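Long-range contacts in aminotransferase class I and II (Streptococcus suis 89/1591, PDB 3OP7), which probably transfers amino groups between amino acids and keto acids with pyridoxal phosphate, which is held as a Schiff base on a lysine: residues L85-L96 with L244-A255; G126-I134 with L144-R152. One frame throughout, in Å; residues are numbered along the deposited sequence. Where two conformers were deposited one is given.

Interaction 1 of 2, residues L85-L96 with L244-A255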
loop_
_atom_site.group_PDB
_atom_site.type_symbol
_atom_site.label_atom_id
_atom_site.label_comp_id
_atom_site.label_asym_id
_atom_site.label_seq_id
_atom_site.Cartn_x
_atom_site.Cartn_y
_atom_site.Cartn_z
ATOM N N LEU A 85 4.060 9.616 -10.326
ATOM C CA LEU A 85 3.871 8.216 -10.019
ATOM C C LEU A 85 2.596 8.031 -9.206
ATOM O O LEU A 85 2.443 8.583 -8.123
ATOM C CB LEU A 85 5.044 7.606 -9.242
ATOM C CG LEU A 85 6.399 7.591 -9.927
ATOM C CD1 LEU A 85 7.449 7.100 -8.931
ATOM C CD2 LEU A 85 6.342 6.689 -11.181
ATOM N N GLN A 86 1.713 7.164 -9.703
ATOM C CA GLN A 86 0.515 6.777 -8.965
ATOM C C GLN A 86 0.859 5.928 -7.762
ATOM O O GLN A 86 1.739 5.037 -7.837
ATOM C CB GLN A 86 -0.415 5.971 -9.875
ATOM C CG GLN A 86 -1.821 5.787 -9.341
ATOM C CD GLN A 86 -2.710 5.218 -10.413
ATOM O OE1 GLN A 86 -2.617 4.052 -10.709
ATOM N NE2 GLN A 86 -3.521 6.038 -11.024
ATOM N N THR A 87 0.102 6.141 -6.680
ATOM C CA THR A 87 0.263 5.377 -5.470
ATOM C C THR A 87 -1.075 4.996 -4.845
ATOM O O THR A 87 -2.145 5.529 -5.262
ATOM C CB THR A 87 1.071 6.208 -4.457
ATOM O OG1 THR A 87 0.346 7.421 -4.189
ATOM C CG2 THR A 87 2.508 6.496 -4.973
ATOM N N ASN A 88 -1.050 4.059 -3.892
ATOM C CA ASN A 88 -2.251 3.752 -3.110
ATOM C C ASN A 88 -2.517 4.825 -2.068
ATOM O O ASN A 88 -2.124 4.710 -0.889
ATOM C CB ASN A 88 -2.233 2.342 -2.504
ATOM C CG ASN A 88 -1.116 2.128 -1.486
ATOM O OD1 ASN A 88 0.016 2.510 -1.750
ATOM N ND2 ASN A 88 -1.432 1.494 -0.323
ATOM N N GLY A 89 -3.187 5.910 -2.491
ATOM C CA GLY A 89 -3.378 7.049 -1.616
ATOM C C GLY A 89 -2.148 7.887 -1.411
ATOM O O GLY A 89 -1.031 7.469 -1.794
ATOM N N ALA A 90 -2.326 9.046 -0.789
ATOM C CA ALA A 90 -1.205 9.789 -0.213
ATOM C C ALA A 90 -0.424 8.934 0.811
ATOM O O ALA A 90 0.792 9.093 0.944
ATOM C CB ALA A 90 -1.657 11.128 0.377
ATOM N N THR A 91 -1.113 7.980 1.468
ATOM C CA THR A 91 -0.472 7.043 2.393
ATOM C C THR A 91 0.702 6.358 1.701
ATOM O O THR A 91 1.836 6.355 2.190
ATOM C CB THR A 91 -1.477 6.026 2.979
ATOM O OG1 THR A 91 -2.532 6.713 3.704
ATOM C CG2 THR A 91 -0.787 5.117 3.956
ATOM N N GLY A 92 0.389 5.743 0.559
ATOM C CA GLY A 92 1.398 5.017 -0.179
ATOM C C GLY A 92 2.467 5.905 -0.740
ATOM O O GLY A 92 3.649 5.471 -0.838
ATOM N N ALA A 93 2.108 7.155 -1.078
ATOM C CA ALA A 93 3.065 8.089 -1.628
ATOM C C ALA A 93 4.096 8.543 -0.559
ATOM O O ALA A 93 5.312 8.493 -0.789
ATOM C CB ALA A 93 2.425 9.282 -2.243
ATOM N N ASN A 94 3.605 8.942 0.614
ATOM C CA ASN A 94 4.537 9.291 1.698
ATOM C C ASN A 94 5.466 8.141 2.030
ATOM O O ASN A 94 6.675 8.365 2.208
ATOM C CB ASN A 94 3.805 9.746 3.000
ATOM C CG ASN A 94 3.168 11.100 2.913
ATOM O OD1 ASN A 94 3.668 12.028 2.251
ATOM N ND2 ASN A 94 2.118 11.290 3.723
ATOM N N LEU A 95 4.916 6.929 2.160
ATOM C CA LEU A 95 5.719 5.768 2.480
ATOM C C LEU A 95 6.739 5.518 1.382
ATOM O O LEU A 95 7.911 5.224 1.666
ATOM C CB LEU A 95 4.840 4.533 2.633
ATOM C CG LEU A 95 5.620 3.237 2.911
ATOM C CD1 LEU A 95 6.508 3.354 4.145
ATOM C CD2 LEU A 95 4.649 2.078 2.995
ATOM N N LEU A 96 6.310 5.550 0.130
ATOM C CA LEU A 96 7.242 5.295 -0.984
ATOM C C LEU A 96 8.417 6.294 -0.966
ATOM O O LEU A 96 9.582 5.904 -1.151
ATOM C CB LEU A 96 6.529 5.407 -2.295
ATOM C CG LEU A 96 7.371 5.219 -3.577
ATOM C CD1 LEU A 96 8.061 3.834 -3.591
ATOM C CD2 LEU A 96 6.483 5.458 -4.822
ATOM N N LEU A 244 12.441 6.307 -7.162
ATOM C CA LEU A 244 11.212 5.745 -6.555
ATOM C C LEU A 244 10.664 4.565 -7.340
ATOM O O LEU A 244 10.090 3.672 -6.767
ATOM C CB LEU A 244 10.136 6.800 -6.408
ATOM C CG LEU A 244 10.471 8.059 -5.611
ATOM C CD1 LEU A 244 9.236 9.004 -5.389
ATOM C CD2 LEU A 244 11.136 7.809 -4.281
ATOM N N ARG A 245 10.817 4.591 -8.663
ATOM C CA ARG A 245 10.213 3.571 -9.526
ATOM C C ARG A 245 10.711 2.166 -9.236
ATOM O O ARG A 245 10.057 1.194 -9.622
ATOM C CB ARG A 245 10.531 3.830 -10.985
ATOM C CG ARG A 245 9.857 4.980 -11.619
ATOM C CD ARG A 245 10.093 4.837 -13.105
ATOM N NE ARG A 245 9.111 5.616 -13.787
ATOM C CZ ARG A 245 9.350 6.855 -14.165
ATOM N NH1 ARG A 245 10.562 7.353 -13.978
ATOM N NH2 ARG A 245 8.407 7.570 -14.753
ATOM N N ASP A 246 11.868 2.069 -8.604
ATOM C CA ASP A 246 12.480 0.797 -8.341
ATOM C C ASP A 246 12.174 0.229 -6.949
ATOM O O ASP A 246 12.750 -0.803 -6.573
ATOM C CB ASP A 246 13.984 0.894 -8.543
ATOM C CG ASP A 246 14.381 1.033 -10.034
ATOM O OD1 ASP A 246 13.662 0.512 -10.954
ATOM O OD2 ASP A 246 15.428 1.668 -10.254
ATOM N N TYR A 247 11.303 0.906 -6.198
ATOM C CA TYR A 247 10.943 0.491 -4.831
ATOM C C TYR A 247 9.451 0.224 -4.620
ATOM O O TYR A 247 9.045 -0.244 -3.551
ATOM C CB TYR A 247 11.401 1.528 -3.816
ATOM C CG TYR A 247 12.888 1.659 -3.775
ATOM C CD1 TYR A 247 13.657 0.834 -2.946
ATOM C CD2 TYR A 247 13.535 2.558 -4.602
ATOM C CE1 TYR A 247 15.032 0.931 -2.947
ATOM C CE2 TYR A 247 14.888 2.672 -4.607
ATOM C CZ TYR A 247 15.642 1.857 -3.782
ATOM O OH TYR A 247 17.019 1.974 -3.841
ATOM N N ARG A 248 8.614 0.445 -5.641
ATOM C CA ARG A 248 7.179 0.268 -5.454
ATOM C C ARG A 248 6.753 -1.199 -5.196
ATOM O O ARG A 248 5.713 -1.397 -4.620
ATOM C CB ARG A 248 6.397 0.910 -6.620
ATOM C CG ARG A 248 6.624 2.440 -6.610
ATOM C CD ARG A 248 6.025 3.245 -7.812
ATOM N NE ARG A 248 4.570 3.190 -7.895
ATOM C CZ ARG A 248 3.874 2.463 -8.753
ATOM N NH1 ARG A 248 4.483 1.668 -9.632
ATOM N NH2 ARG A 248 2.546 2.494 -8.721
ATOM N N ASP A 249 7.529 -2.211 -5.579
ATOM C CA ASP A 249 7.136 -3.575 -5.230
ATOM C C ASP A 249 7.355 -3.894 -3.750
ATOM O O ASP A 249 6.882 -4.929 -3.270
ATOM C CB ASP A 249 7.789 -4.664 -6.075
ATOM C CG ASP A 249 7.352 -4.636 -7.532
ATOM O OD1 ASP A 249 6.650 -3.688 -7.924
ATOM O OD2 ASP A 249 7.751 -5.591 -8.230
ATOM N N TYR A 250 8.014 -3.028 -3.000
ATOM C CA TYR A 250 8.087 -3.318 -1.568
ATOM C C TYR A 250 6.799 -2.979 -0.887
ATOM O O TYR A 250 6.536 -3.473 0.211
ATOM C CB TYR A 250 9.200 -2.481 -0.916
ATOM C CG TYR A 250 10.590 -2.976 -1.144
ATOM C CD1 TYR A 250 11.043 -4.170 -0.579
ATOM C CD2 TYR A 250 11.496 -2.253 -1.916
ATOM C CE1 TYR A 250 12.303 -4.573 -0.734
ATOM C CE2 TYR A 250 12.779 -2.661 -2.089
ATOM C CZ TYR A 250 13.210 -3.834 -1.492
ATOM O OH TYR A 250 14.495 -4.375 -1.647
ATOM N N THR A 251 6.049 -2.016 -1.442
ATOM C CA THR A 251 4.902 -1.454 -0.758
ATOM C C THR A 251 3.543 -1.633 -1.418
ATOM O O THR A 251 2.529 -1.718 -0.719
ATOM C CB THR A 251 5.154 0.054 -0.544
ATOM O OG1 THR A 251 5.200 0.696 -1.821
ATOM C CG2 THR A 251 6.519 0.251 0.233
HETATM N N MSE A 252 3.474 -1.633 -2.761
HETATM C CA MSE A 252 2.201 -1.620 -3.431
HETATM C C MSE A 252 2.137 -2.433 -4.745
HETATM O O MSE A 252 1.083 -2.954 -5.055
HETATM C CB MSE A 252 1.752 -0.189 -3.664
HETATM C CG MSE A 252 2.658 0.559 -4.535
HETATM SE SE MSE A 252 2.243 2.359 -4.961
HETATM C CE MSE A 252 3.062 2.973 -3.292
ATOM N N ILE A 253 3.264 -2.516 -5.459
ATOM C CA ILE A 253 3.358 -2.841 -6.931
ATOM C C ILE A 253 2.686 -1.760 -7.802
ATOM O O ILE A 253 3.343 -1.127 -8.657
ATOM C CB ILE A 253 2.859 -4.251 -7.317
ATOM C CG1 ILE A 253 3.597 -5.319 -6.506
ATOM C CG2 ILE A 253 3.054 -4.462 -8.866
ATOM C CD1 ILE A 253 3.179 -6.740 -6.798
ATOM N N CYS A 254 1.389 -1.602 -7.595
ATOM C CA CYS A 254 0.582 -0.635 -8.293
ATOM C C CYS A 254 -0.737 -0.445 -7.535
ATOM O O CYS A 254 -1.100 -1.197 -6.614
ATOM C CB CYS A 254 0.306 -1.141 -9.732
ATOM S SG CYS A 254 -0.394 -2.710 -9.764
ATOM N N ALA A 255 -1.473 0.551 -7.974
ATOM C CA ALA A 255 -2.801 0.766 -7.492
ATOM C C ALA A 255 -3.776 0.053 -8.386
ATOM O O ALA A 255 -3.363 -0.597 -9.387
ATOM C CB ALA A 255 -3.083 2.269 -7.512
HETATM O O HOH W 1 -0.518 2.305 -10.016
#

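Interaction 2 of 2, residues G126-I134 with L144-R152. With EDO (1,2-ethanediol), chain J.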
loop_
_atom_site.group_PDB
_atom_site.type_symbol
_atom_site.label_atom_id
_atom_site.label_comp_id
_atom_site.label_asym_id
_atom_site.label_seq_id
_atom_site.Cartn_x
_atom_site.Cartn_y
_atom_site.Cartn_z
ATOM N N GLY A 126 15.969 4.423 10.849
ATOM C CA GLY A 126 17.259 4.740 11.430
ATOM C C GLY A 126 17.695 6.200 11.244
ATOM O O GLY A 126 18.850 6.537 11.565
ATOM N N ALA A 127 16.788 7.071 10.773
ATOM C CA ALA A 127 17.099 8.498 10.645
ATOM C C ALA A 127 17.144 9.188 12.007
ATOM O O ALA A 127 16.441 8.832 12.953
ATOM C CB ALA A 127 16.042 9.237 9.734
ATOM N N GLU A 128 17.948 10.226 12.075
ATOM C CA GLU A 128 17.922 11.103 13.219
ATOM C C GLU A 128 16.928 12.215 12.909
ATOM O O GLU A 128 17.160 13.003 11.995
ATOM C CB GLU A 128 19.323 11.670 13.456
ATOM C CG GLU A 128 19.348 12.467 14.695
ATOM C CD GLU A 128 20.735 12.987 15.090
ATOM O OE1 GLU A 128 21.771 12.641 14.467
ATOM O OE2 GLU A 128 20.746 13.779 16.045
ATOM N N VAL A 129 15.833 12.292 13.660
ATOM C CA VAL A 129 14.715 13.168 13.322
ATOM C C VAL A 129 14.558 14.279 14.336
ATOM O O VAL A 129 14.376 14.010 15.513
ATOM C CB VAL A 129 13.390 12.387 13.250
ATOM C CG1 VAL A 129 12.195 13.352 12.929
ATOM C CG2 VAL A 129 13.504 11.265 12.221
ATOM N N ASP A 130 14.698 15.513 13.880
ATOM C CA ASP A 130 14.422 16.680 14.688
ATOM C C ASP A 130 13.011 17.205 14.386
ATOM O O ASP A 130 12.524 17.115 13.251
ATOM C CB ASP A 130 15.463 17.770 14.374
ATOM C CG ASP A 130 16.726 17.669 15.226
ATOM O OD1 ASP A 130 16.603 17.457 16.462
ATOM O OD2 ASP A 130 17.844 17.819 14.667
ATOM N N LEU A 131 12.371 17.762 15.402
ATOM C CA LEU A 131 11.004 18.235 15.306
ATOM C C LEU A 131 10.942 19.739 15.207
ATOM O O LEU A 131 11.480 20.483 16.044
ATOM C CB LEU A 131 10.202 17.730 16.488
ATOM C CG LEU A 131 10.180 16.190 16.636
ATOM C CD1 LEU A 131 9.353 15.827 17.899
ATOM C CD2 LEU A 131 9.667 15.433 15.432
ATOM N N TRP A 132 10.293 20.199 14.163
ATOM C CA TRP A 132 10.162 21.620 13.898
ATOM C C TRP A 132 8.761 22.026 14.347
ATOM O O TRP A 132 7.778 21.764 13.656
ATOM C CB TRP A 132 10.381 21.820 12.402
ATOM C CG TRP A 132 10.429 23.273 11.966
ATOM C CD1 TRP A 132 10.817 24.367 12.716
ATOM C CD2 TRP A 132 10.116 23.784 10.661
ATOM N NE1 TRP A 132 10.751 25.489 11.948
ATOM C CE2 TRP A 132 10.300 25.173 10.699
ATOM C CE3 TRP A 132 9.666 23.206 9.475
ATOM C CZ2 TRP A 132 10.081 25.992 9.563
ATOM C CZ3 TRP A 132 9.446 24.019 8.360
ATOM C CH2 TRP A 132 9.655 25.365 8.404
ATOM N N GLN A 133 8.720 22.706 15.495
ATOM C CA GLN A 133 7.481 22.853 16.290
ATOM C C GLN A 133 6.574 23.980 15.793
ATOM O O GLN A 133 6.995 25.125 15.673
ATOM C CB GLN A 133 7.799 23.122 17.783
ATOM C CG GLN A 133 8.574 21.980 18.495
ATOM C CD GLN A 133 7.724 20.791 18.883
ATOM O OE1 GLN A 133 6.482 20.839 18.833
ATOM N NE2 GLN A 133 8.393 19.685 19.241
ATOM N N ILE A 134 5.305 23.647 15.535
ATOM C CA ILE A 134 4.320 24.629 15.155
ATOM C C ILE A 134 4.030 25.478 16.393
ATOM O O ILE A 134 4.145 24.988 17.536
ATOM C CB ILE A 134 3.033 24.028 14.555
ATOM C CG1 ILE A 134 2.281 23.188 15.588
ATOM C CG2 ILE A 134 3.370 23.168 13.258
ATOM C CD1 ILE A 134 1.071 22.406 14.990
ATOM N N LEU A 144 10.721 29.791 11.118
ATOM C CA LEU A 144 11.849 29.670 10.186
ATOM C C LEU A 144 13.197 29.956 10.845
ATOM O O LEU A 144 14.176 29.294 10.486
ATOM C CB LEU A 144 11.629 30.560 8.987
ATOM C CG LEU A 144 10.508 30.153 8.031
ATOM C CD1 LEU A 144 10.095 31.341 7.154
ATOM C CD2 LEU A 144 10.959 28.904 7.181
ATOM N N GLU A 145 13.269 30.895 11.809
ATOM C CA GLU A 145 14.535 31.080 12.562
ATOM C C GLU A 145 14.934 29.803 13.298
ATOM O O GLU A 145 16.119 29.476 13.365
ATOM C CB GLU A 145 14.474 32.225 13.581
ATOM C CG GLU A 145 14.264 33.536 12.951
ATOM C CD GLU A 145 14.378 34.688 13.942
ATOM O OE1 GLU A 145 14.456 34.427 15.178
ATOM O OE2 GLU A 145 14.405 35.841 13.463
ATOM N N LYS A 146 13.958 29.067 13.840
ATOM C CA LYS A 146 14.267 27.805 14.512
ATOM C C LYS A 146 14.710 26.771 13.534
ATOM O O LYS A 146 15.566 25.914 13.840
ATOM C CB LYS A 146 13.108 27.313 15.382
ATOM C CG LYS A 146 12.957 28.268 16.576
ATOM C CD LYS A 146 12.051 27.794 17.718
ATOM C CE LYS A 146 11.856 28.909 18.740
ATOM N NZ LYS A 146 10.687 29.759 18.405
ATOM N N LEU A 147 14.134 26.803 12.340
ATOM C CA LEU A 147 14.604 25.871 11.310
ATOM C C LEU A 147 16.081 26.089 10.992
ATOM O O LEU A 147 16.832 25.118 10.788
ATOM C CB LEU A 147 13.804 25.986 10.039
ATOM C CG LEU A 147 14.181 24.997 8.918
ATOM C CD1 LEU A 147 14.050 23.505 9.307
ATOM C CD2 LEU A 147 13.339 25.302 7.675
ATOM N N ARG A 148 16.492 27.352 10.919
ATOM C CA ARG A 148 17.900 27.678 10.693
ATOM C C ARG A 148 18.803 27.127 11.806
ATOM O O ARG A 148 19.967 26.874 11.542
ATOM C CB ARG A 148 18.103 29.176 10.496
ATOM C CG ARG A 148 17.498 29.702 9.219
ATOM C CD ARG A 148 17.848 31.167 8.992
ATOM N NE ARG A 148 17.118 31.688 7.854
ATOM C CZ ARG A 148 15.900 32.196 7.916
ATOM N NH1 ARG A 148 15.312 32.442 9.087
ATOM N NH2 ARG A 148 15.305 32.566 6.802
ATOM N N GLN A 149 18.277 26.946 13.016
ATOM C CA GLN A 149 19.037 26.382 14.137
ATOM C C GLN A 149 19.095 24.852 14.062
ATOM O O GLN A 149 20.094 24.222 14.490
ATOM C CB GLN A 149 18.433 26.809 15.484
ATOM C CG GLN A 149 18.420 28.290 15.758
ATOM C CD GLN A 149 17.767 28.599 17.080
ATOM O OE1 GLN A 149 16.897 27.853 17.538
ATOM N NE2 GLN A 149 18.188 29.681 17.715
ATOM N N LEU A 150 18.044 24.240 13.515
ATOM C CA LEU A 150 17.981 22.774 13.436
ATOM C C LEU A 150 18.714 22.173 12.251
ATOM O O LEU A 150 19.175 21.043 12.331
ATOM C CB LEU A 150 16.531 22.296 13.371
ATOM C CG LEU A 150 15.694 22.577 14.629
ATOM C CD1 LEU A 150 14.208 22.436 14.269
ATOM C CD2 LEU A 150 16.109 21.576 15.719
ATOM N N ILE A 151 18.792 22.904 11.151
ATOM C CA ILE A 151 19.380 22.370 9.910
ATOM C C ILE A 151 20.882 22.164 10.085
ATOM O O ILE A 151 21.568 22.919 10.817
ATOM C CB ILE A 151 19.062 23.297 8.695
ATOM C CG1 ILE A 151 19.285 22.542 7.372
ATOM C CG2 ILE A 151 19.815 24.607 8.792
ATOM C CD1 ILE A 151 18.576 23.096 6.141
ATOM N N ARG A 152 21.394 21.189 9.362
ATOM C CA ARG A 152 22.784 20.789 9.425
ATOM C C ARG A 152 23.323 20.729 8.020
ATOM O O ARG A 152 22.536 20.533 7.072
ATOM C CB ARG A 152 22.887 19.379 10.016
ATOM C CG ARG A 152 22.362 19.231 11.442
ATOM C CD ARG A 152 22.546 17.753 11.843
ATOM N NE ARG A 152 21.895 17.486 13.125
ATOM C CZ ARG A 152 21.859 16.279 13.695
ATOM N NH1 ARG A 152 22.424 15.245 13.105
ATOM N NH2 ARG A 152 21.198 16.105 14.823
HETATM C C1 EDO J . 20.297 30.952 3.936
HETATM O O1 EDO J . 19.434 31.221 2.805
HETATM C C2 EDO J . 19.931 31.872 5.104
HETATM O O2 EDO J . 19.065 31.268 6.080
HETATM O O HOH W 2 20.023 19.744 14.427
#

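Interaction 1 of 2, residues L85-L96 with L244-A255
Leu-85 and Leu-96 meet an irregular connection, 244-255, that runs alongside the turn from strand 84-87 into helix 89-101, the backbones coming closest at Asn-88 and Ala-255, whose CA atoms are 5.3 Å apart. One direct hydrogen bond crosses: Arg-248 NH2 gives to Gln-86 O at 2.8 Å, bent to 135° at the hydrogen and tilted from both the carbonyl and guanidinium planes. The arginine chain folds at chi3 (63°), which turns its head back to the strand while Leu-96 CD1 and CD2 both pack on Arg-248 CG, CD2 at 3.5 Å. A water joins Gln-86 OE1, Ala-255 N and, weakly, Arg-248 NH2, which also bonds Ile-62 O; Gln-86 NE2 bonds Asp-260. Selenomethionine Met-252 wedges into the strand-to-helix turn: its SE lies 3.6 Å from Thr-87 CA, and its methyl CE rests 3.4 Å from Asn-88 OD1 and close to Gly-92 O. Further out, Leu-85 CD1 touches Leu-244 CB at 3.7 Å, and Leu-95 CD2 and Thr-251 CG2 lie side by side, their chains pointing opposite ways.

The helix start beside Met-252 also carries Ala-90 N and Thr-91 OG1, which bond the phosphate of LLP, the pyridoxal-phosphate-bearing modified residue at position 222. Strand 84-87, outermost within this chain, neighbours strand 232-235, and Tyr-250 O bonds Gln-117 of the second subunit, placing 244-255 between this edge and the dimer partner.

Interaction 2 of 2, residues G126-I134 with L144-R152
The two terminal nitrogens of Arg-152 each bond one carboxylate oxygen of Glu-128, NH1 reaching OE1 at 3.0 Å and NH2 reaching OE2 at 2.7 Å, both bonds nearly straight. The oxygens lie close to the guanidinium plane, yet the nitrogens approach from above the carboxylate, the two planes standing 75° apart. Both chains are extended, Glu-128 with CG anti to its backbone N (chi1 -175°), and this carries the charges together beyond the helix end. Asp-130 OD2 adds a long salt bridge to Arg-152 NH2 at 3.8 Å; its stronger partner is His-107, and a water links it to Leu-150 O and Arg-152 NE.

Inward, the contact turns apolar. Leu-150 divides its methyls, CD2 meeting Asp-130 CG at 4.0 Å while CD1 approaches the backbone of Leu-131 and Trp-132. The Trp-132 indole lies under Leu-147, whose CD2 makes a CH-pi contact 4.0 Å from the six-membered ring centroid, and Leu-144 CD2 reaches its edge at Trp-132 CZ2, 3.9 Å away. Trp-132 NE1 bonds Asp-143 O, which helps fix the indole's rotation.

The 128-134 part of the strand and helix 144-150 run antiparallel, at 171°, with Tyr-175 of helix 173-184 touching both Trp-132 and Leu-144. A helix packed back over a strand in this way is consistent with the layered alpha/beta large domain of fold-type I PLP enzymes.

After several N-terminal helices the chain reaches strand 84-87 and helix 89-101, the first half of interaction 1. It then passes through strand 107-112 and helix 117-124 to strand 128-135, and interaction 2 closes a short loop when helix 144-150 folds back; nine residues separate its two segments, the short strand 141-142 among them. Four more strands of the mixed sheet, 157-161, 189-193, 214-219 and 232-235, follow before 244-255 returns and closes interaction 1. Interaction 2 is therefore nested within that far longer loop. The contacts do not touch, their centres lying about 27 Å apart: interaction 1 joins one edge strand, as counted within this chain, to the dimer-facing connection, and interaction 2 covers strand 128-135 toward the other edge.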